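Long-range contacts in ORF 37 (PDB 3FHD), which cleaves single- and double-stranded DNA as an endo- and exonuclease, processing non-linear or branched viral DNA intermediates so that unit-length genomes can be packaged: residues 323-328 with 391-396; 358-363 with 463-468; 309-314 with 331-336. One frame throughout, in Å; residues are numbered along the deposited sequence.

How the contacts relate
The three contacts all reach the same mixed sheet of this PD-(D/E)XK nuclease. Contact 1 is the buried one: an aromatic cluster near the magnesium site that ties the entry to strand 326-328 to the start of helix 394-412. Contact 2, only partly buried, joins strands 362-367 and 455-464 through a proline and one hydroxyl pair. It touches contact 1 where Phe396 packs on Val464 and Phe466. Contact 3, also partly buried, lies far from the annotated sites, at the outermost strand 311-313, and relies on apolar and CH-pi packing. Contacts 1 and 3 share a parallel strand pair, through backbone bonds from Ala328 to Glu312 and Val314; contacts 2 and 3 do not touch.

Contact 1: 323-328 with 391-396; sequences SDYLVA and VRHSYF. With SO4 (sulfate ion), chain D.
Tyr325 meets both His393 and Tyr395, forming an aromatic cluster. CB comes first: it lies 3.6 Å from the centroid of the His393 ring and 17° off the ring normal, the geometry of a CH-pi contact. With chi1 at 63°, CG stands between the backbone N and the carbonyl carbon, and the phenol ring turns an edge toward the imidazole face. Centroids 5.6 Å apart and planes at 67° make this a T-shaped pair. Tyr325 CG next meets Tyr395 CD2 at 3.5 Å, over one face of the Tyr325 ring; the two phenol rings meet obliquely, and the modelled separation of their CD2 atoms is too short to be trusted. Further out, Tyr325 CE2 lies 3.3 Å from Tyr395 CE2, and at the tip Tyr325 OH bonds to Thr428 OG1.

His393 is the N-cap of helix 394-412; its ND1 accepts a nearly straight capping bond of 2.9 Å from Tyr395 N, while its CE1 sits 3.3 Å above the centre of the Tyr395 ring. Asp324 OD1 accepts from Tyr325 N, and OD2 forms salt bridges with Arg270 and Lys272. Arg392 NH2 makes a weak hydrogen bond of 3.1 Å to O2 of a sulfate ion, probably from the crystallisation liquor.

The cluster thus joins the loop entering strand 326-328 to that helix's first turn. Both tyrosines rest on Ile426 of strand 423-432, the Tyr395 side chain about 6 Å from that of Glu266, a magnesium ligand.

Contact 2: 358-363 with 463-468; sequences STTESD and PVYFPR
Ser362 and Pro463 bring the two backbones closest, their CA atoms 6.7 Å apart, where strand 362-367 begins beside the 463 end of segment 463-468. Strands 362-367 and 455-464 run antiparallel in the mixed central sheet of the PD-(D/E)XK nuclease fold, and the backbone bond between Asp363 and Val461 continues their pairing just inside the sheet. Having no N-H, Pro463 cannot donate there; it contributes its ring instead. Pro463 CG approaches Thr360 O at 3.5 Å and Thr360 CB at 3.8 Å, while Pro463 CD lies 3.8 Å from Glu361 O. Such distances mark van der Waals packing of the pyrrolidine against the loop that leads into the strand. Ser362, beside it, directs its polar end elsewhere: its OG bonds to Thr462 OG1 and Leu387 O.

The polar part of the contact lies two residues before Ser362 and two after Pro463. Thr360 and Tyr465 side chains cross at about a right angle. Chi1 of -55° sets Tyr465 CG anti to the carbonyl carbon, directing the ring toward Thr360, and the backbone N of the same residue is bonded to Asn357 OD1. Thr360 packs on the proline with CB and CG2 and uses its oxygen on the tyrosine: Tyr465 OH is the atom that reaches Thr360 OG1, hydrogen-bonded to it at 2.7 Å, while Thr360 CG2 stands 3.5 Å from that same OH.

Contact 3: 309-314 with 331-336; sequences PAVEYV and QEWEAC
Tyr313 presses its ring against Gln331 and Glu334 of the short 3-10 turn and the loop that follows it, and this is the close-packed part of the contact. Its strand, 311-313, is the edge strand of the mixed sheet, pairing in parallel with 326-328 away from the metal site. Chi1 of 167° places CG anti to the backbone N and carries the ring out toward the turn. There Tyr313 CE1 comes within 3.6 Å of Gln331 CA, so the phenol packs on the backbone of the turn. Glu334 CB lies over one face of the ring, 4.2 Å from its centroid and 25° off the normal, a CH-pi contact. The rest of the glutamate chain, extended beyond CG, runs on past the ring until Glu334 OE2 reaches 3.3 Å from Tyr313 CE2. A backbone bond of 3.0 Å from Glu334 N to Gln331 O closes the turn.

Packing is looser to either end of this patch. Toward solvent, Gln331 CG is 4.1 Å from Tyr313 OH; this exposed side chain touches a crystal neighbour, and the lattice may influence its position. Toward the interior, Val311 CG1 stands 4.3 Å from Trp333 CE3, a longer contact, between two buried residues. Phe303 of helix 296-303 and Leu387 of strand 379-389 touch both.

Across the two segments there is neither a hydrogen bond nor a salt bridge. Their association is consistent with van der Waals and CH-pi packing, while the polar bonds are made within the turn or to other parts of the chain, as from Trp333 NE1 to Asn386 OD1.

Contact 1: 323-328 with 391-396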
loop_
_atom_site.group_PDB
_atom_site.type_symbol
_atom_site.label_atom_id
_atom_site.label_comp_id
_atom_site.label_asym_id
_atom_site.label_seq_id
_atom_site.Cartn_x
_atom_site.Cartn_y
_atom_site.Cartn_z
ATOM N N SER A 323 3.603 -19.407 -4.456
ATOM C CA SER A 323 2.323 -19.536 -5.176
ATOM C C SER A 323 1.087 -18.865 -4.530
ATOM O O SER A 323 0.243 -18.309 -5.257
ATOM C CB SER A 323 2.035 -21.006 -5.564
ATOM O OG SER A 323 1.330 -21.735 -4.558
ATOM N N ASP A 324 0.942 -18.940 -3.206
ATOM C CA ASP A 324 -0.095 -18.126 -2.555
ATOM C C ASP A 324 0.326 -17.745 -1.151
ATOM O O ASP A 324 1.395 -18.119 -0.684
ATOM C CB ASP A 324 -1.510 -18.757 -2.593
ATOM C CG ASP A 324 -2.624 -17.726 -2.900
ATOM O OD1 ASP A 324 -2.529 -16.570 -2.469
ATOM O OD2 ASP A 324 -3.606 -18.065 -3.609
ATOM N N TYR A 325 -0.507 -16.964 -0.486
ATOM C CA TYR A 325 -0.002 -16.248 0.672
ATOM C C TYR A 325 -0.428 -16.755 2.036
ATOM O O TYR A 325 -0.043 -16.148 3.052
ATOM C CB TYR A 325 -0.273 -14.764 0.528
ATOM C CG TYR A 325 -1.732 -14.415 0.484
ATOM C CD1 TYR A 325 -2.473 -14.269 1.659
ATOM C CD2 TYR A 325 -2.367 -14.197 -0.745
ATOM C CE1 TYR A 325 -3.816 -13.927 1.611
ATOM C CE2 TYR A 325 -3.697 -13.837 -0.807
ATOM C CZ TYR A 325 -4.411 -13.693 0.363
ATOM O OH TYR A 325 -5.731 -13.343 0.266
ATOM N N LEU A 326 -1.171 -17.867 2.067
ATOM C CA LEU A 326 -1.449 -18.566 3.316
ATOM C C LEU A 326 -0.745 -19.930 3.326
ATOM O O LEU A 326 -0.723 -20.650 2.318
ATOM C CB LEU A 326 -2.953 -18.764 3.550
ATOM C CG LEU A 326 -3.863 -17.531 3.750
ATOM C CD1 LEU A 326 -5.375 -17.910 3.644
ATOM C CD2 LEU A 326 -3.564 -16.809 5.082
ATOM N N VAL A 327 -0.168 -20.274 4.464
ATOM C CA VAL A 327 0.455 -21.575 4.647
ATOM C C VAL A 327 -0.054 -22.216 5.926
ATOM O O VAL A 327 -0.439 -21.519 6.882
ATOM C CB VAL A 327 1.997 -21.461 4.697
ATOM C CG1 VAL A 327 2.557 -21.063 3.333
ATOM C CG2 VAL A 327 2.428 -20.478 5.771
ATOM N N ALA A 328 -0.051 -23.545 5.948
ATOM C CA ALA A 328 -0.345 -24.304 7.154
ATOM C C ALA A 328 0.887 -25.123 7.498
ATOM O O ALA A 328 1.556 -25.646 6.606
ATOM C CB ALA A 328 -1.559 -25.222 6.940
ATOM N N VAL A 391 5.683 -16.160 4.397
ATOM C CA VAL A 391 6.732 -15.136 4.537
ATOM C C VAL A 391 7.547 -14.956 3.253
ATOM O O VAL A 391 8.308 -13.990 3.127
ATOM C CB VAL A 391 7.677 -15.393 5.758
ATOM C CG1 VAL A 391 6.851 -15.559 7.065
ATOM C CG2 VAL A 391 8.577 -16.614 5.520
ATOM N N ARG A 392 7.376 -15.880 2.308
ATOM C CA ARG A 392 8.007 -15.781 1.001
ATOM C C ARG A 392 7.113 -15.086 -0.028
ATOM O O ARG A 392 7.531 -14.859 -1.161
ATOM C CB ARG A 392 8.364 -17.173 0.474
ATOM C CG ARG A 392 9.394 -17.910 1.337
ATOM C CD ARG A 392 10.071 -19.021 0.555
ATOM N NE ARG A 392 11.067 -18.523 -0.390
ATOM C CZ ARG A 392 11.218 -18.952 -1.645
ATOM N NH1 ARG A 392 10.415 -19.876 -2.157
ATOM N NH2 ARG A 392 12.171 -18.419 -2.407
ATOM N N HIS A 393 5.864 -14.815 0.324
ATOM C CA HIS A 393 4.934 -14.309 -0.698
ATOM C C HIS A 393 5.108 -12.805 -0.816
ATOM O O HIS A 393 5.432 -12.114 0.168
ATOM C CB HIS A 393 3.474 -14.663 -0.378
ATOM C CG HIS A 393 2.517 -14.350 -1.494
ATOM N ND1 HIS A 393 2.002 -13.086 -1.701
ATOM C CD2 HIS A 393 2.004 -15.128 -2.480
ATOM C CE1 HIS A 393 1.215 -13.100 -2.765
ATOM N NE2 HIS A 393 1.190 -14.329 -3.249
ATOM N N SER A 394 4.858 -12.281 -2.014
ATOM C CA SER A 394 4.954 -10.826 -2.212
ATOM C C SER A 394 4.081 -10.004 -1.249
ATOM O O SER A 394 4.424 -8.873 -0.954
ATOM C CB SER A 394 4.668 -10.471 -3.678
ATOM O OG SER A 394 3.297 -10.536 -3.926
ATOM N N TYR A 395 2.984 -10.566 -0.734
ATOM C CA TYR A 395 2.121 -9.827 0.208
ATOM C C TYR A 395 2.774 -9.641 1.579
ATOM O O TYR A 395 2.487 -8.660 2.267
ATOM C CB TYR A 395 0.729 -10.438 0.386
ATOM C CG TYR A 395 -0.094 -10.500 -0.887
ATOM C CD1 TYR A 395 0.265 -9.755 -2.015
ATOM C CD2 TYR A 395 -1.241 -11.265 -0.954
ATOM C CE1 TYR A 395 -0.455 -9.815 -3.183
ATOM C CE2 TYR A 395 -2.003 -11.321 -2.163
ATOM C CZ TYR A 395 -1.588 -10.582 -3.246
ATOM O OH TYR A 395 -2.293 -10.604 -4.434
ATOM N N PHE A 396 3.634 -10.573 1.959
ATOM C CA PHE A 396 4.420 -10.424 3.166
ATOM C C PHE A 396 5.342 -9.201 3.098
ATOM O O PHE A 396 5.363 -8.382 4.023
ATOM C CB PHE A 396 5.212 -11.700 3.521
ATOM C CG PHE A 396 6.062 -11.528 4.738
ATOM C CD1 PHE A 396 5.498 -11.673 6.029
ATOM C CD2 PHE A 396 7.417 -11.199 4.629
ATOM C CE1 PHE A 396 6.288 -11.491 7.174
ATOM C CE2 PHE A 396 8.210 -11.034 5.794
ATOM C CZ PHE A 396 7.638 -11.169 7.044
HETATM S S SO4 D . 15.021 -18.913 -5.578
HETATM O O1 SO4 D . 14.236 -19.954 -6.242
HETATM O O2 SO4 D . 14.109 -18.026 -4.855
HETATM O O3 SO4 D . 15.966 -19.527 -4.633
HETATM O O4 SO4 D . 15.778 -18.160 -6.575
#

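Contact 2: 358-363 with 463-468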
loop_
_atom_site.group_PDB
_atom_site.type_symbol
_atom_site.label_atom_id
_atom_site.label_comp_id
_atom_site.label_asym_id
_atom_site.label_seq_id
_atom_site.Cartn_x
_atom_site.Cartn_y
_atom_site.Cartn_z
ATOM N N SER A 358 4.163 -18.034 13.225
ATOM C CA SER A 358 3.632 -19.386 13.334
ATOM C C SER A 358 2.939 -19.662 14.671
ATOM O O SER A 358 2.813 -20.815 15.058
ATOM C CB SER A 358 4.725 -20.421 13.020
ATOM O OG SER A 358 5.894 -20.166 13.783
ATOM N N THR A 359 2.454 -18.603 15.335
ATOM C CA THR A 359 1.770 -18.691 16.650
ATOM C C THR A 359 0.331 -18.131 16.678
ATOM O O THR A 359 -0.611 -18.866 17.002
ATOM C CB THR A 359 2.603 -17.999 17.766
ATOM O OG1 THR A 359 3.918 -18.563 17.802
ATOM C CG2 THR A 359 1.955 -18.180 19.160
ATOM N N THR A 360 0.170 -16.837 16.367
ATOM C CA THR A 360 -1.154 -16.187 16.370
ATOM C C THR A 360 -1.961 -16.631 15.163
ATOM O O THR A 360 -1.561 -16.388 14.013
ATOM C CB THR A 360 -1.057 -14.639 16.325
ATOM O OG1 THR A 360 0.035 -14.194 17.136
ATOM C CG2 THR A 360 -2.366 -13.984 16.801
ATOM N N GLU A 361 -3.100 -17.271 15.419
ATOM C CA GLU A 361 -3.944 -17.802 14.335
ATOM C C GLU A 361 -4.806 -16.754 13.614
ATOM O O GLU A 361 -5.036 -15.657 14.129
ATOM C CB GLU A 361 -4.821 -18.951 14.854
ATOM C CG GLU A 361 -4.027 -20.107 15.439
ATOM C CD GLU A 361 -4.925 -21.236 15.907
ATOM O OE1 GLU A 361 -5.841 -20.962 16.706
ATOM O OE2 GLU A 361 -4.716 -22.390 15.474
ATOM N N SER A 362 -5.266 -17.107 12.411
ATOM C CA SER A 362 -6.186 -16.274 11.627
ATOM C C SER A 362 -7.602 -16.305 12.214
ATOM O O SER A 362 -8.023 -17.319 12.751
ATOM C CB SER A 362 -6.245 -16.769 10.188
ATOM O OG SER A 362 -5.078 -16.442 9.469
ATOM N N ASP A 363 -8.325 -15.192 12.121
ATOM C CA ASP A 363 -9.744 -15.171 12.456
ATOM C C ASP A 363 -10.550 -15.371 11.183
ATOM O O ASP A 363 -10.320 -14.669 10.194
ATOM C CB ASP A 363 -10.138 -13.839 13.089
ATOM C CG ASP A 363 -9.535 -13.649 14.478
ATOM O OD1 ASP A 363 -9.685 -14.546 15.314
ATOM O OD2 ASP A 363 -8.914 -12.599 14.736
ATOM N N PRO A 463 -2.799 -12.153 10.958
ATOM C CA PRO A 463 -1.721 -11.305 11.503
ATOM C C PRO A 463 -0.394 -11.456 10.734
ATOM O O PRO A 463 -0.127 -12.519 10.133
ATOM C CB PRO A 463 -1.569 -11.799 12.959
ATOM C CG PRO A 463 -2.147 -13.126 12.987
ATOM C CD PRO A 463 -3.233 -13.169 11.937
ATOM N N VAL A 464 0.410 -10.392 10.720
ATOM C CA VAL A 464 1.742 -10.420 10.110
ATOM C C VAL A 464 2.716 -9.720 11.083
ATOM O O VAL A 464 2.474 -8.601 11.492
ATOM C CB VAL A 464 1.810 -9.679 8.724
ATOM C CG1 VAL A 464 3.150 -10.011 8.020
ATOM C CG2 VAL A 464 0.636 -10.072 7.782
ATOM N N TYR A 465 3.791 -10.414 11.454
ATOM C CA TYR A 465 4.836 -9.876 12.339
ATOM C C TYR A 465 6.161 -9.750 11.584
ATOM O O TYR A 465 6.423 -10.553 10.686
ATOM C CB TYR A 465 4.996 -10.759 13.583
ATOM C CG TYR A 465 3.701 -10.975 14.361
ATOM C CD1 TYR A 465 3.290 -10.073 15.340
ATOM C CD2 TYR A 465 2.889 -12.077 14.103
ATOM C CE1 TYR A 465 2.089 -10.281 16.055
ATOM C CE2 TYR A 465 1.695 -12.282 14.787
ATOM C CZ TYR A 465 1.301 -11.383 15.766
ATOM O OH TYR A 465 0.120 -11.606 16.466
ATOM N N PHE A 466 6.981 -8.748 11.946
ATOM C CA PHE A 466 8.240 -8.437 11.231
ATOM C C PHE A 466 9.454 -8.323 12.171
ATOM O O PHE A 466 9.622 -7.294 12.862
ATOM C CB PHE A 466 8.125 -7.159 10.377
ATOM C CG PHE A 466 6.947 -7.153 9.452
ATOM C CD1 PHE A 466 6.966 -7.908 8.287
ATOM C CD2 PHE A 466 5.807 -6.408 9.769
ATOM C CE1 PHE A 466 5.843 -7.922 7.452
ATOM C CE2 PHE A 466 4.700 -6.406 8.944
ATOM C CZ PHE A 466 4.708 -7.180 7.798
ATOM N N PRO A 467 10.322 -9.362 12.185
ATOM C CA PRO A 467 11.549 -9.294 12.992
ATOM C C PRO A 467 12.396 -8.099 12.538
ATOM O O PRO A 467 12.402 -7.770 11.350
ATOM C CB PRO A 467 12.261 -10.623 12.691
ATOM C CG PRO A 467 11.219 -11.511 12.064
ATOM C CD PRO A 467 10.248 -10.598 11.382
ATOM N N ARG A 468 13.086 -7.448 13.473
ATOM C CA ARG A 468 13.773 -6.185 13.171
ATOM C C ARG A 468 14.941 -6.342 12.223
ATOM O O ARG A 468 15.133 -5.510 11.330
ATOM C CB ARG A 468 14.264 -5.512 14.453
ATOM C CG ARG A 468 13.200 -4.682 15.119
ATOM C CD ARG A 468 13.758 -4.089 16.409
ATOM N NE ARG A 468 12.754 -4.085 17.472
ATOM C CZ ARG A 468 13.025 -4.266 18.764
ATOM N NH1 ARG A 468 14.279 -4.476 19.174
ATOM N NH2 ARG A 468 12.032 -4.252 19.648
#

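Contact 3: 309-314 with 331-336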
loop_
_atom_site.group_PDB
_atom_site.type_symbol
_atom_site.label_atom_id
_atom_site.label_comp_id
_atom_site.label_asym_id
_atom_site.label_seq_id
_atom_site.Cartn_x
_atom_site.Cartn_y
_atom_site.Cartn_z
ATOM N N PRO A 309 -5.336 -23.928 -5.110
ATOM C CA PRO A 309 -5.780 -23.536 -3.768
ATOM C C PRO A 309 -4.947 -22.401 -3.150
ATOM O O PRO A 309 -3.737 -22.290 -3.413
ATOM C CB PRO A 309 -5.599 -24.809 -2.947
ATOM C CG PRO A 309 -5.505 -25.907 -3.944
ATOM C CD PRO A 309 -4.828 -25.307 -5.122
ATOM N N ALA A 310 -5.598 -21.583 -2.328
ATOM C CA ALA A 310 -4.951 -20.416 -1.738
ATOM C C ALA A 310 -4.128 -20.773 -0.491
ATOM O O ALA A 310 -3.420 -19.920 0.048
ATOM C CB ALA A 310 -5.979 -19.311 -1.427
ATOM N N VAL A 311 -4.217 -22.026 -0.044
ATOM C CA VAL A 311 -3.485 -22.486 1.135
ATOM C C VAL A 311 -2.501 -23.590 0.721
ATOM O O VAL A 311 -2.854 -24.478 -0.082
ATOM C CB VAL A 311 -4.461 -23.050 2.206
ATOM C CG1 VAL A 311 -3.711 -23.734 3.325
ATOM C CG2 VAL A 311 -5.371 -21.946 2.751
ATOM N N GLU A 312 -1.283 -23.545 1.263
ATOM C CA GLU A 312 -0.269 -24.571 0.984
ATOM C C GLU A 312 0.226 -25.186 2.299
ATOM O O GLU A 312 0.537 -24.466 3.250
ATOM C CB GLU A 312 0.898 -23.958 0.178
ATOM C CG GLU A 312 2.103 -24.903 -0.072
ATOM C CD GLU A 312 3.434 -24.178 -0.401
ATOM O OE1 GLU A 312 3.661 -23.022 0.048
ATOM O OE2 GLU A 312 4.281 -24.794 -1.098
ATOM N N TYR A 313 0.292 -26.513 2.370
ATOM C CA TYR A 313 0.918 -27.157 3.522
ATOM C C TYR A 313 2.439 -27.142 3.357
ATOM O O TYR A 313 2.966 -27.513 2.303
ATOM C CB TYR A 313 0.410 -28.592 3.746
ATOM C CG TYR A 313 1.275 -29.374 4.720
ATOM C CD1 TYR A 313 1.200 -29.145 6.099
ATOM C CD2 TYR A 313 2.186 -30.332 4.260
ATOM C CE1 TYR A 313 2.010 -29.850 6.992
ATOM C CE2 TYR A 313 2.990 -31.043 5.143
ATOM C CZ TYR A 313 2.898 -30.806 6.504
ATOM O OH TYR A 313 3.692 -31.533 7.375
ATOM N N VAL A 314 3.132 -26.691 4.393
ATOM C CA VAL A 314 4.591 -26.652 4.380
ATOM C C VAL A 314 5.101 -27.462 5.574
ATOM O O VAL A 314 4.795 -27.140 6.724
ATOM C CB VAL A 314 5.172 -25.186 4.450
ATOM C CG1 VAL A 314 6.687 -25.201 4.250
ATOM C CG2 VAL A 314 4.512 -24.259 3.443
ATOM N N GLN A 331 -0.272 -30.835 9.667
ATOM C CA GLN A 331 -0.464 -31.859 8.639
ATOM C C GLN A 331 -1.924 -32.065 8.229
ATOM O O GLN A 331 -2.199 -32.625 7.161
ATOM C CB GLN A 331 0.125 -33.188 9.126
ATOM C CG GLN A 331 0.583 -34.119 8.019
ATOM C CD GLN A 331 1.204 -35.397 8.559
ATOM O OE1 GLN A 331 0.523 -36.245 9.149
ATOM N NE2 GLN A 331 2.504 -35.549 8.349
ATOM N N GLU A 332 -2.843 -31.634 9.093
ATOM C CA GLU A 332 -4.287 -31.714 8.823
ATOM C C GLU A 332 -4.710 -30.981 7.543
ATOM O O GLU A 332 -5.781 -31.267 6.997
ATOM C CB GLU A 332 -5.084 -31.172 10.015
ATOM C CG GLU A 332 -4.830 -29.693 10.315
ATOM C CD GLU A 332 -5.636 -29.167 11.490
ATOM O OE1 GLU A 332 -6.687 -29.757 11.819
ATOM O OE2 GLU A 332 -5.217 -28.151 12.079
ATOM N N TRP A 333 -3.884 -30.034 7.081
ATOM C CA TRP A 333 -4.172 -29.267 5.859
ATOM C C TRP A 333 -3.539 -29.861 4.599
ATOM O O TRP A 333 -3.796 -29.380 3.493
ATOM C CB TRP A 333 -3.737 -27.790 6.002
ATOM C CG TRP A 333 -4.518 -27.030 7.034
ATOM C CD1 TRP A 333 -4.233 -26.928 8.366
ATOM C CD2 TRP A 333 -5.717 -26.268 6.822
ATOM N NE1 TRP A 333 -5.170 -26.138 9.000
ATOM C CE2 TRP A 333 -6.101 -25.736 8.083
ATOM C CE3 TRP A 333 -6.504 -25.982 5.694
ATOM C CZ2 TRP A 333 -7.241 -24.941 8.249
ATOM C CZ3 TRP A 333 -7.641 -25.186 5.861
ATOM C CH2 TRP A 333 -7.996 -24.675 7.133
ATOM N N GLU A 334 -2.709 -30.884 4.770
ATOM C CA GLU A 334 -2.080 -31.585 3.655
ATOM C C GLU A 334 -3.133 -32.322 2.825
ATOM O O GLU A 334 -4.001 -32.999 3.378
ATOM C CB GLU A 334 -1.049 -32.569 4.201
ATOM C CG GLU A 334 -0.044 -33.115 3.196
ATOM C CD GLU A 334 1.047 -33.949 3.861
ATOM O OE1 GLU A 334 0.735 -34.787 4.743
ATOM O OE2 GLU A 334 2.228 -33.773 3.497
ATOM N N ALA A 335 -3.073 -32.156 1.504
ATOM C CA ALA A 335 -3.946 -32.880 0.569
ATOM C C ALA A 335 -3.195 -33.147 -0.740
ATOM O O ALA A 335 -3.531 -32.592 -1.795
ATOM C CB ALA A 335 -5.237 -32.100 0.312
ATOM N N CYS A 336 -2.174 -33.999 -0.651
ATOM C CA CYS A 336 -1.220 -34.188 -1.738
ATOM C C CYS A 336 -1.839 -34.885 -2.946
ATOM O O CYS A 336 -2.329 -34.229 -3.867
ATOM C CB CYS A 336 -0.008 -34.968 -1.250
ATOM S SG CYS A 336 1.482 -34.564 -2.176
#